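Local atomic coordinates of DNA topoisomerase 2-associated protein PAT1 (Saccharomyces cerevisiae, PDB entry 5LMG), a protein that activates mRNA decapping and represses translation, its C-terminal domain directly binding the decapping enzyme Dcp2 and the exonuclease Xrn1. Residues I253-E258 against A275-F280. The protein carries 2 engineered substitutions. Sequence-based numbering, arbitrary orientation.
Engineered in segment 275-280: Ala279 (natural residue Gln). With EDO (1,2-ethanediol), chain H.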
loop_
_atom_site.group_PDB
_atom_site.type_symbol
_atom_site.label_atom_id
_atom_site.label_comp_id
_atom_site.label_asym_id
_atom_site.label_seq_id
_atom_site.Cartn_x
_atom_site.Cartn_y
_atom_site.Cartn_z
ATOM N N ILE A 253 7.304 6.214 -7.763
ATOM C CA ILE A 253 6.607 5.837 -6.535
ATOM C C ILE A 253 6.631 7.011 -5.516
ATOM O O ILE A 253 5.791 7.048 -4.620
ATOM C CB ILE A 253 7.110 4.491 -5.942
ATOM C CG1 ILE A 253 8.495 4.634 -5.262
ATOM C CG2 ILE A 253 7.089 3.354 -6.991
ATOM C CD1 ILE A 253 9.018 3.361 -4.590
ATOM N N PHE A 254 7.591 7.963 -5.668
ATOM C CA PHE A 254 7.721 9.155 -4.810
ATOM C C PHE A 254 6.889 10.285 -5.455
ATOM O O PHE A 254 7.227 10.714 -6.559
ATOM C CB PHE A 254 9.199 9.568 -4.652
ATOM C CG PHE A 254 10.049 8.604 -3.857
ATOM C CD1 PHE A 254 10.645 7.505 -4.469
ATOM C CD2 PHE A 254 10.256 8.796 -2.491
ATOM C CE1 PHE A 254 11.430 6.609 -3.728
ATOM C CE2 PHE A 254 11.051 7.910 -1.753
ATOM C CZ PHE A 254 11.646 6.827 -2.381
ATOM N N PRO A 255 5.766 10.725 -4.825
ATOM C CA PRO A 255 4.921 11.765 -5.453
ATOM C C PRO A 255 5.591 13.136 -5.567
ATOM O O PRO A 255 6.518 13.413 -4.792
ATOM C CB PRO A 255 3.682 11.830 -4.540
ATOM C CG PRO A 255 3.728 10.589 -3.717
ATOM C CD PRO A 255 5.193 10.295 -3.538
ATOM N N PRO A 256 5.140 14.009 -6.510
ATOM C CA PRO A 256 5.729 15.354 -6.604
ATOM C C PRO A 256 5.486 16.166 -5.339
ATOM O O PRO A 256 4.561 15.887 -4.567
ATOM C CB PRO A 256 5.015 15.996 -7.805
ATOM C CG PRO A 256 4.281 14.895 -8.481
ATOM C CD PRO A 256 4.028 13.848 -7.466
ATOM N N ARG A 257 6.339 17.157 -5.125
ATOM C CA ARG A 257 6.297 18.031 -3.968
ATOM C C ARG A 257 5.006 18.839 -3.854
ATOM O O ARG A 257 4.534 19.077 -2.742
ATOM C CB ARG A 257 7.497 18.954 -4.030
ATOM C CG ARG A 257 8.272 19.058 -2.731
ATOM C CD ARG A 257 7.741 20.163 -1.846
ATOM N NE ARG A 257 7.343 21.341 -2.616
ATOM C CZ ARG A 257 7.074 22.525 -2.085
ATOM N NH1 ARG A 257 6.702 23.535 -2.859
ATOM N NH2 ARG A 257 7.140 22.701 -0.770
ATOM N N GLU A 258 4.438 19.264 -4.997
ATOM C CA GLU A 258 3.184 20.028 -5.038
ATOM C C GLU A 258 2.036 19.169 -4.490
ATOM O O GLU A 258 1.157 19.681 -3.790
ATOM C CB GLU A 258 2.860 20.608 -6.440
ATOM C CG GLU A 258 3.675 20.078 -7.617
ATOM C CD GLU A 258 5.147 20.456 -7.653
ATOM O OE1 GLU A 258 5.463 21.663 -7.774
ATOM O OE2 GLU A 258 5.986 19.536 -7.528
ATOM N N ALA A 275 6.846 6.416 4.869
ATOM C CA ALA A 275 7.218 5.108 5.434
ATOM C C ALA A 275 6.766 3.944 4.553
ATOM O O ALA A 275 7.546 3.013 4.347
ATOM C CB ALA A 275 6.669 4.947 6.844
ATOM N N TYR A 276 5.536 4.027 3.988
ATOM C CA TYR A 276 4.972 3.016 3.081
ATOM C C TYR A 276 5.805 2.879 1.770
ATOM O O TYR A 276 5.783 1.813 1.157
ATOM C CB TYR A 276 3.492 3.329 2.758
ATOM C CG TYR A 276 3.292 4.494 1.813
ATOM C CD1 TYR A 276 3.431 5.807 2.255
ATOM C CD2 TYR A 276 2.956 4.285 0.476
ATOM C CE1 TYR A 276 3.277 6.885 1.384
ATOM C CE2 TYR A 276 2.793 5.356 -0.404
ATOM C CZ TYR A 276 2.941 6.656 0.060
ATOM O OH TYR A 276 2.789 7.729 -0.779
ATOM N N ILE A 277 6.498 3.959 1.335
ATOM C CA ILE A 277 7.336 3.923 0.122
ATOM C C ILE A 277 8.593 3.109 0.416
ATOM O O ILE A 277 8.951 2.232 -0.375
ATOM C CB ILE A 277 7.670 5.337 -0.443
ATOM C CG1 ILE A 277 6.387 6.119 -0.808
ATOM C CG2 ILE A 277 8.615 5.221 -1.650
ATOM C CD1 ILE A 277 6.570 7.613 -1.143
ATOM N N TRP A 278 9.262 3.414 1.556
ATOM C CA TRP A 278 10.475 2.698 1.971
ATOM C C TRP A 278 10.164 1.249 2.340
ATOM O O TRP A 278 11.025 0.401 2.143
ATOM C CB TRP A 278 11.226 3.447 3.090
ATOM C CG TRP A 278 11.689 4.816 2.674
ATOM C CD1 TRP A 278 11.117 6.010 3.014
ATOM C CD2 TRP A 278 12.738 5.124 1.738
ATOM N NE1 TRP A 278 11.764 7.044 2.376
ATOM C CE2 TRP A 278 12.751 6.527 1.569
ATOM C CE3 TRP A 278 13.671 4.347 1.022
ATOM C CZ2 TRP A 278 13.683 7.175 0.741
ATOM C CZ3 TRP A 278 14.573 4.985 0.178
ATOM C CH2 TRP A 278 14.573 6.382 0.041
ATOM N N ALA A 279 8.927 0.960 2.831
ATOM C CA ALA A 279 8.479 -0.407 3.157
ATOM C C ALA A 279 8.330 -1.209 1.857
ATOM O O ALA A 279 8.774 -2.357 1.793
ATOM C CB ALA A 279 7.174 -0.381 3.938
ATOM N N PHE A 280 7.770 -0.584 0.808
ATOM C CA PHE A 280 7.668 -1.205 -0.508
ATOM C C PHE A 280 9.070 -1.514 -1.068
ATOM O O PHE A 280 9.295 -2.633 -1.528
ATOM C CB PHE A 280 6.887 -0.319 -1.504
ATOM C CG PHE A 280 7.043 -0.764 -2.947
ATOM C CD1 PHE A 280 6.320 -1.849 -3.443
ATOM C CD2 PHE A 280 7.933 -0.118 -3.800
ATOM C CE1 PHE A 280 6.477 -2.273 -4.768
ATOM C CE2 PHE A 280 8.109 -0.556 -5.116
ATOM C CZ PHE A 280 7.369 -1.625 -5.600
HETATM C C1 EDO H . 10.209 13.554 -2.117
HETATM O O1 EDO H . 10.714 12.454 -1.372
HETATM C C2 EDO H . 9.277 13.027 -3.233
HETATM O O2 EDO H . 8.063 12.487 -2.699
#
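Pro255, whose CD meets Ile277 CD1, turns its carbonyl oxygen to a bound 1,2-ethanediol. The diol's O2 lies 2.8 Å from Pro255 O, close enough for a hydrogen bond, though its proton could serve another acceptor. The diol, probably from the crystallisation liquor, is also hydrogen-bonded to the carboxylates of Glu274 and Glu303 and touches CB of Phe254. Across the segments the contact is apolar. Ile277 carries most of it. Its CG2 is anti to the backbone N and sits over one face of the Phe254 ring, 3.6 Å from the centroid and 18° off the normal, a CH-pi contact. The same methyl also meets Ile253 CD1 at 3.5 Å. The other branch of Ile277 ends in CD1, which lies 3.6 Å from Ile253 O and 3.9 Å from Pro255 CD. Ile253 takes a less common rotamer, with CG1 between the backbone N and the carbonyl carbon (chi1 75°). The extended chain beyond it brings CD1 to 3.7 Å from Phe280 CD2. The edge of Phe254 points at the face of the six-membered ring of Trp278, a T-shaped pair with centroids 5.3 Å apart and planes at 66°; Phe254 CE2 and CZ both approach Trp278 CZ2. With alanine in place of Phe254, the Trp278 face and Ile277 CG2 would probably lose their aromatic partner, and a gap would open between them. Val300 and Ile304 of helix 290-322 also pack on Phe254 and Trp278 respectively, while Leu204 and Ile207 of helix 201-216 lie against Phe280. The contact seats the turn leading into helix 257-267, which has Pro256 at its N-cap, on the first turns of helix 275-286. It is buried loop-to-helix packing within the mainly helical Pat1 C-terminal domain, whose sequence family belongs to the TPR clan.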